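Local coordinates for ribosome inactivating type 1 protein (Iris hollandica, PDB 3MVG) that belongs to the type 1 ribosome-inactivating proteins, the single-chain plant members of that family, at residues A[205-210]-A[218-223]; A[230-235]-A[240-245]. All coordinates share one frame; numbering follows the deposited sequence.

Contact 1. Residues A[205-210]-A[218-223]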
ATOM      1  N   SER A 205      14.144   4.803  11.922  1.00 11.23           N
ATOM      2  CA  SER A 205      14.039   6.263  11.968  1.00 11.29           C
ATOM      3  C   SER A 205      15.418   6.889  12.130  1.00 11.63           C
ATOM      4  O   SER A 205      15.763   7.846  11.430  1.00 11.54           O
ATOM      5  CB  SER A 205      13.152   6.710  13.131  1.00 10.96           C
ATOM      6  OG  SER A 205      11.770   6.426  12.890  1.00 10.97           O
ATOM      7  N   THR A 206      16.189   6.357  13.074  1.00 12.12           N
ATOM      8  CA  THR A 206      17.540   6.844  13.345  1.00 12.85           C
ATOM      9  C   THR A 206      18.468   6.630  12.149  1.00 12.51           C
ATOM     10  O   THR A 206      19.190   7.559  11.748  1.00 13.57           O
ATOM     11  CB  THR A 206      18.083   6.205  14.622  1.00 12.87           C
ATOM     12  OG1 THR A 206      17.305   6.684  15.721  1.00 14.33           O
ATOM     13  CG2 THR A 206      19.559   6.565  14.846  1.00 14.48           C
ATOM     14  N   GLU A 207      18.419   5.447  11.544  1.00 12.95           N
ATOM     15  CA  GLU A 207      19.272   5.172  10.390  1.00 13.55           C
ATOM     16  C   GLU A 207      18.968   6.114   9.227  1.00 13.42           C
ATOM     17  O   GLU A 207      19.881   6.575   8.541  1.00 13.68           O
ATOM     18  CB  GLU A 207      19.182   3.710   9.948  1.00 13.78           C
ATOM     19  CG  GLU A 207      19.787   2.698  10.942  1.00 15.01           C
ATOM     20  CD  GLU A 207      21.238   2.985  11.299  1.00 17.11           C
ATOM     21  OE1 GLU A 207      22.033   3.307  10.389  1.00 18.77           O
ATOM     22  OE2 GLU A 207      21.581   2.876  12.492  1.00 19.96           O
ATOM     23  N   VAL A 208      17.695   6.438   9.017  1.00 12.91           N
ATOM     24  CA  VAL A 208      17.354   7.407   7.978  1.00 12.83           C
ATOM     25  C   VAL A 208      18.001   8.771   8.261  1.00 12.76           C
ATOM     26  O   VAL A 208      18.544   9.407   7.349  1.00 13.03           O
ATOM     27  CB  VAL A 208      15.825   7.518   7.768  1.00 12.38           C
ATOM     28  CG1 VAL A 208      15.466   8.729   6.897  1.00 12.75           C
ATOM     29  CG2 VAL A 208      15.294   6.246   7.155  1.00 13.69           C
ATOM     30  N   GLN A 209      17.953   9.199   9.518  1.00 13.20           N
ATOM     31  CA  GLN A 209      18.497  10.506   9.900  1.00 13.71           C
ATOM     32  C   GLN A 209      20.026  10.578   9.859  1.00 14.69           C
ATOM     33  O   GLN A 209      20.581  11.653   9.628  1.00 16.06           O
ATOM     34  CB  GLN A 209      17.956  10.961  11.258  1.00 13.09           C
ATOM     35  CG  GLN A 209      16.500  11.397  11.177  1.00 12.79           C
ATOM     36  CD  GLN A 209      15.825  11.420  12.519  1.00 12.22           C
ATOM     37  OE1 GLN A 209      15.904  12.400  13.254  1.00 12.04           O
ATOM     38  NE2 GLN A 209      15.146  10.329  12.852  1.00 13.06           N
ATOM     39  N   ARG A 210      20.692   9.442  10.055  1.00 15.28           N
ATOM     40  CA  ARG A 210      22.161   9.392  10.088  1.00 16.40           C
ATOM     41  C   ARG A 210      22.770   8.949   8.762  1.00 16.41           C
ATOM     42  O   ARG A 210      24.002   8.920   8.618  1.00 16.63           O
ATOM     43  CB  ARG A 210      22.633   8.446  11.189  1.00 17.19           C
ATOM     44  CG  ARG A 210      22.182   8.818  12.582  1.00 19.47           C
ATOM     45  CD  ARG A 210      22.910   7.988  13.616  1.00 21.98           C
ATOM     46  NE  ARG A 210      24.325   8.358  13.686  1.00 23.88           N
ATOM     47  CZ  ARG A 210      25.162   7.985  14.652  0.70 24.87           C
ATOM     48  NH1 ARG A 210      24.742   7.220  15.653  0.70 25.53           N
ATOM     49  NH2 ARG A 210      26.426   8.383  14.618  0.70 25.18           N
ATOM     50  N   GLN A 218      24.363   1.622   9.671  1.00 18.16           N
ATOM     51  CA  GLN A 218      24.136   0.287  10.209  1.00 18.40           C
ATOM     52  C   GLN A 218      22.908  -0.333   9.545  1.00 18.22           C
ATOM     53  O   GLN A 218      21.769  -0.016   9.913  1.00 18.49           O
ATOM     54  CB  GLN A 218      23.958   0.336  11.732  1.00 18.29           C
ATOM     55  CG  GLN A 218      25.201   0.757  12.510  1.00 20.67           C
ATOM     56  CD  GLN A 218      26.380  -0.191  12.332  0.70 22.01           C
ATOM     57  OE1 GLN A 218      26.211  -1.410  12.215  0.70 22.81           O
ATOM     58  NE2 GLN A 218      27.586   0.369  12.322  0.70 23.65           N
ATOM     59  N   PRO A 219      23.128  -1.207   8.545  1.00 17.85           N
ATOM     60  CA  PRO A 219      22.010  -1.901   7.906  1.00 17.53           C
ATOM     61  C   PRO A 219      21.115  -2.629   8.912  1.00 17.08           C
ATOM     62  O   PRO A 219      21.591  -3.149   9.923  1.00 17.61           O
ATOM     63  CB  PRO A 219      22.709  -2.874   6.960  1.00 17.93           C
ATOM     64  CG  PRO A 219      23.955  -2.134   6.561  1.00 18.54           C
ATOM     65  CD  PRO A 219      24.394  -1.426   7.818  1.00 18.17           C
ATOM     66  N   VAL A 220      19.816  -2.637   8.626  1.00 15.93           N
ATOM     67  CA  VAL A 220      18.809  -3.133   9.556  1.00 15.66           C
ATOM     68  C   VAL A 220      18.228  -4.446   9.037  1.00 15.51           C
ATOM     69  O   VAL A 220      17.568  -4.478   7.996  1.00 15.35           O
ATOM     70  CB  VAL A 220      17.671  -2.088   9.750  1.00 15.65           C
ATOM     71  CG1 VAL A 220      16.629  -2.603  10.745  1.00 15.65           C
ATOM     72  CG2 VAL A 220      18.231  -0.747  10.214  1.00 15.47           C
ATOM     73  N   LYS A 221      18.472  -5.530   9.768  1.00 15.50           N
ATOM     74  CA  LYS A 221      17.883  -6.814   9.414  1.00 15.80           C
ATOM     75  C   LYS A 221      16.452  -6.896   9.941  1.00 15.20           C
ATOM     76  O   LYS A 221      16.189  -6.577  11.099  1.00 15.82           O
ATOM     77  CB  LYS A 221      18.720  -7.965   9.971  1.00 16.44           C
ATOM     78  CG  LYS A 221      18.219  -9.344   9.555  1.00 17.73           C
ATOM     79  CD  LYS A 221      19.007 -10.471  10.220  1.00 21.24           C
ATOM     80  CE  LYS A 221      18.760 -10.533  11.723  1.00 24.05           C
ATOM     81  NZ  LYS A 221      17.484 -11.190  12.083  1.00 26.70           N
ATOM     82  N   LEU A 222      15.545  -7.330   9.071  1.00 14.89           N
ATOM     83  CA  LEU A 222      14.136  -7.501   9.421  1.00 15.13           C
ATOM     84  C   LEU A 222      13.664  -8.904   9.101  1.00 15.65           C
ATOM     85  O   LEU A 222      13.982  -9.449   8.047  1.00 15.62           O
ATOM     86  CB  LEU A 222      13.258  -6.510   8.651  1.00 15.34           C
ATOM     87  CG  LEU A 222      13.421  -5.013   8.911  1.00 14.30           C
ATOM     88  CD1 LEU A 222      12.539  -4.241   7.946  1.00 15.07           C
ATOM     89  CD2 LEU A 222      13.079  -4.652  10.345  1.00 15.85           C
ATOM     90  N   GLN A 223      12.888  -9.480  10.010  1.00 16.08           N
ATOM     91  CA  GLN A 223      12.191 -10.725   9.721  1.00 17.63           C
ATOM     92  C   GLN A 223      11.065 -10.468   8.738  1.00 18.00           C
ATOM     93  O   GLN A 223      10.329  -9.487   8.874  1.00 18.41           O
ATOM     94  CB  GLN A 223      11.588 -11.319  10.993  1.00 18.14           C
ATOM     95  CG  GLN A 223      12.591 -11.603  12.088  1.00 19.64           C
ATOM     96  CD  GLN A 223      13.563 -12.725  11.755  1.00 20.91           C
ATOM     97  OE1 GLN A 223      13.214 -13.707  11.089  1.00 22.75           O
ATOM     98  NE2 GLN A 223      14.788 -12.588  12.230  1.00 21.59           N
TER
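Glu207 links helix 201-210 to the following strand at Gln218 and Val220. Its CB leaves the helix on the side of the strand. The next carbon, CG, does the apolar work: Glu207 CG lies 3.8 Å from CG2 of Val220, the two side chains crossing at a slant, while the carbonyl oxygen of Gln218 comes within 3.5 Å of the same Glu207 CG. A bend at chi2 (-55°) then turns the carboxylate toward the backbone of Gln218 instead of letting the chain run out straight. Glu207 CD sits 3.3 Å from Gln218 O. Of the two carboxylate oxygens, Glu207 OE1 takes the bond, accepting Gln218 N at 3.0 Å with an N-H...O angle of 156°. The N-H arrives from above the carboxylate plane, 49° out of it. Glu207 OE1 is also 3.4 Å from Gln218 O, two acceptors that are not hydrogen-bonded to each other. On the other branch, Glu207 OE2 rests 3.6 Å from CB of Gln218, whose amide end leads away from the helix.

This is the C-terminal part of the ribosome-inactivating protein fold, where a two-stranded antiparallel sheet, 215-223 with 229-234, follows the helical core. At Gln218 the strand turns a corner, so the parts before and after it face differently, and the carboxylate bonds the backbone at that corner. Glu207 also leans on Phe216 and Leu217, just ahead of the corner. Elsewhere on the helix, Gln209 folds back on its own turn: Gln209 NE2 donates to Ser205 O at 2.9 Å, from the face opposite the one reached by Gln209 N. The same amide bonds to Leu248 O and Trp250 N, fastening the helix to the last residues of the model.

Contact 2. Residues A[230-235]-A[240-245]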
ATOM      1  N   VAL A 230      15.185 -10.067   5.476  1.00 15.48           N
ATOM      2  CA  VAL A 230      15.756  -9.154   4.496  1.00 15.24           C
ATOM      3  C   VAL A 230      16.595  -8.113   5.246  1.00 14.61           C
ATOM      4  O   VAL A 230      16.503  -7.981   6.469  1.00 14.93           O
ATOM      5  CB  VAL A 230      14.669  -8.460   3.634  1.00 15.29           C
ATOM      6  CG1 VAL A 230      13.842  -9.478   2.845  1.00 15.69           C
ATOM      7  CG2 VAL A 230      13.775  -7.558   4.492  1.00 15.90           C
ATOM      8  N   VAL A 231      17.413  -7.374   4.509  1.00 14.52           N
ATOM      9  CA  VAL A 231      18.229  -6.332   5.113  1.00 14.36           C
ATOM     10  C   VAL A 231      17.919  -5.004   4.435  1.00 14.34           C
ATOM     11  O   VAL A 231      17.915  -4.907   3.205  1.00 14.85           O
ATOM     12  CB  VAL A 231      19.740  -6.653   5.016  1.00 14.25           C
ATOM     13  CG1 VAL A 231      20.574  -5.517   5.613  1.00 15.11           C
ATOM     14  CG2 VAL A 231      20.052  -7.987   5.704  1.00 15.46           C
ATOM     15  N   ILE A 232      17.640  -3.994   5.254  1.00 14.06           N
ATOM     16  CA  ILE A 232      17.394  -2.634   4.775  1.00 14.34           C
ATOM     17  C   ILE A 232      18.678  -1.826   4.953  1.00 14.56           C
ATOM     18  O   ILE A 232      19.134  -1.630   6.073  1.00 14.86           O
ATOM     19  CB  ILE A 232      16.234  -1.960   5.560  1.00 14.22           C
ATOM     20  CG1 ILE A 232      15.011  -2.888   5.678  1.00 15.13           C
ATOM     21  CG2 ILE A 232      15.876  -0.600   4.946  1.00 14.11           C
ATOM     22  CD1 ILE A 232      14.410  -3.360   4.361  1.00 16.30           C
ATOM     23  N   SER A 233      19.240  -1.350   3.843  1.00 15.03           N
ATOM     24  CA  SER A 233      20.575  -0.745   3.853  1.00 15.42           C
ATOM     25  C   SER A 233      20.597   0.710   3.410  1.00 15.16           C
ATOM     26  O   SER A 233      21.642   1.355   3.437  1.00 15.16           O
ATOM     27  CB  SER A 233      21.523  -1.544   2.957  1.00 15.95           C
ATOM     28  OG  SER A 233      21.677  -2.859   3.444  1.00 17.80           O
ATOM     29  N   ASP A 234      19.455   1.239   2.989  1.00 14.97           N
ATOM     30  CA  ASP A 234      19.414   2.616   2.508  1.00 15.04           C
ATOM     31  C   ASP A 234      18.048   3.259   2.721  1.00 14.49           C
ATOM     32  O   ASP A 234      17.052   2.560   2.977  1.00 13.91           O
ATOM     33  CB  ASP A 234      19.880   2.720   1.044  1.00 15.89           C
ATOM     34  CG  ASP A 234      19.041   1.900   0.103  1.00 18.67           C
ATOM     35  OD1 ASP A 234      19.568   0.935  -0.484  1.00 23.94           O
ATOM     36  OD2 ASP A 234      17.850   2.208  -0.060  1.00 21.71           O
ATOM     37  N   VAL A 235      18.006   4.583   2.619  0.50 14.36           N
ATOM     38  CA  VAL A 235      16.780   5.330   2.862  0.50 14.28           C
ATOM     39  C   VAL A 235      15.675   4.974   1.876  0.50 14.25           C
ATOM     40  O   VAL A 235      14.516   4.816   2.268  0.50 13.90           O
ATOM     41  CB  VAL A 235      17.017   6.838   2.798  0.50 14.45           C
ATOM     42  CG1 VAL A 235      15.709   7.550   3.019  0.50 15.04           C
ATOM     43  CG2 VAL A 235      18.041   7.252   3.831  0.50 14.37           C
ATOM     44  N   THR A 240      10.450   2.835   0.564  1.00 10.97           N
ATOM     45  CA  THR A 240       9.727   2.101  -0.482  1.00 11.81           C
ATOM     46  C   THR A 240       9.227   0.731  -0.026  1.00 11.75           C
ATOM     47  O   THR A 240       8.056   0.398  -0.222  1.00 12.08           O
ATOM     48  CB  THR A 240      10.608   1.920  -1.735  1.00 11.87           C
ATOM     49  OG1 THR A 240      10.993   3.208  -2.220  1.00 12.56           O
ATOM     50  CG2 THR A 240       9.877   1.187  -2.840  1.00 12.58           C
ATOM     51  N   PHE A 241      10.122  -0.064   0.551  1.00 12.20           N
ATOM     52  CA  PHE A 241       9.799  -1.426   0.958  1.00 12.84           C
ATOM     53  C   PHE A 241       9.060  -1.450   2.291  1.00 12.50           C
ATOM     54  O   PHE A 241       8.013  -2.075   2.413  1.00 13.48           O
ATOM     55  CB  PHE A 241      11.083  -2.266   1.012  1.00 13.50           C
ATOM     56  CG  PHE A 241      10.871  -3.686   1.458  1.00 15.23           C
ATOM     57  CD1 PHE A 241      10.589  -4.684   0.533  1.00 17.59           C
ATOM     58  CD2 PHE A 241      10.973  -4.030   2.799  1.00 15.65           C
ATOM     59  CE1 PHE A 241      10.399  -6.006   0.945  1.00 19.68           C
ATOM     60  CE2 PHE A 241      10.784  -5.345   3.218  1.00 17.33           C
ATOM     61  CZ  PHE A 241      10.496  -6.330   2.289  1.00 18.71           C
ATOM     62  N   CYS A 242       9.604  -0.771   3.295  1.00 12.12           N
ATOM     63  CA  CYS A 242       8.970  -0.738   4.617  1.00 11.52           C
ATOM     64  C   CYS A 242       7.778   0.207   4.661  1.00 10.73           C
ATOM     65  O   CYS A 242       6.937   0.117   5.554  1.00 11.68           O
ATOM     66  CB  CYS A 242       9.972  -0.317   5.691  1.00 11.54           C
ATOM     67  SG  CYS A 242      11.445  -1.336   5.817  1.00 14.35           S
ATOM     68  N   GLY A 243       7.723   1.143   3.720  1.00 10.35           N
ATOM     69  CA  GLY A 243       6.721   2.198   3.789  1.00 10.22           C
ATOM     70  C   GLY A 243       6.900   3.080   5.013  1.00  9.66           C
ATOM     71  O   GLY A 243       5.939   3.622   5.546  1.00  9.64           O
ATOM     72  N   LEU A 244       8.144   3.240   5.470  1.00  9.07           N
ATOM     73  CA  LEU A 244       8.416   4.104   6.617  1.00  9.39           C
ATOM     74  C   LEU A 244       7.879   5.499   6.310  1.00  8.84           C
ATOM     75  O   LEU A 244       8.266   6.103   5.308  1.00  9.16           O
ATOM     76  CB  LEU A 244       9.911   4.130   6.922  1.00  9.49           C
ATOM     77  CG  LEU A 244      10.353   4.991   8.098  1.00 10.02           C
ATOM     78  CD1 LEU A 244       9.761   4.496   9.406  1.00 11.09           C
ATOM     79  CD2 LEU A 244      11.879   4.987   8.159  1.00 10.61           C
ATOM     80  N   ALA A 245       6.988   6.005   7.166  1.00  8.76           N
ATOM     81  CA  ALA A 245       6.151   7.145   6.800  1.00  8.44           C
ATOM     82  C   ALA A 245       6.192   8.295   7.782  1.00  8.45           C
ATOM     83  O   ALA A 245       5.667   9.369   7.498  1.00  8.58           O
ATOM     84  CB  ALA A 245       4.703   6.691   6.584  1.00  9.21           C
TER
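Strand 230-234 and residues 241-242 come no nearer than 8.6 Å between CA atoms, at Ile232 and Phe241, and with no hydrogen bond across the gap side chains alone fill it. Ile232 carries most of it. Ile232 CD1 lies 3.8 Å from CD2 of Phe241 and 3.9 Å from SG of Cys242, reaching ring and sulfur with one methyl; CG1 backs it up against the same sulfur. Two residues back along the strand, Val230 places CG2 3.9 Å from CE2 of Phe241. With Val230 CG1 turned anti to the carbonyl carbon (chi1 -61°), CG2 is left between the backbone N and the carbonyl carbon, and this is the branch that meets the ring. Both methyls approach the ring obliquely.

The unit is a strand followed directly by a short helix, 235-240, which lets the chain fold back over the sheet. Asp234 is the N-cap, its OD2 accepting from Lys237 N, and OD1 makes a salt bridge to Arg215. Gly243, with positive phi, takes the chain out of helical geometry. Arg171 of the second subunit also packs on Phe241, and a glycerol and a sulfate each lie about 4 Å from the Phe241 side chain.

In the fold
Coming from the N terminus, helix 201-210 enters first, and contact 1 closes the short connection through 211-217 by holding the helix to the strand that follows. The chain then runs along 218-223, turns, and returns antiparallel on 229-234. Contact 2 opens only there and closes around helix 235-240, so the two loops are in series, neither enclosing nor crossing the other. What joins them is the hairpin: Val220 pairs with Ile232 and Leu222 with Val230 through probable backbone hydrogen bonds, and Leu222 packs on Ile232. The centres of the two contacts lie about 8 Å apart. Together they tie helix 201-210, both strands and the residues after helix 235-240 into the C-terminal part of the fold.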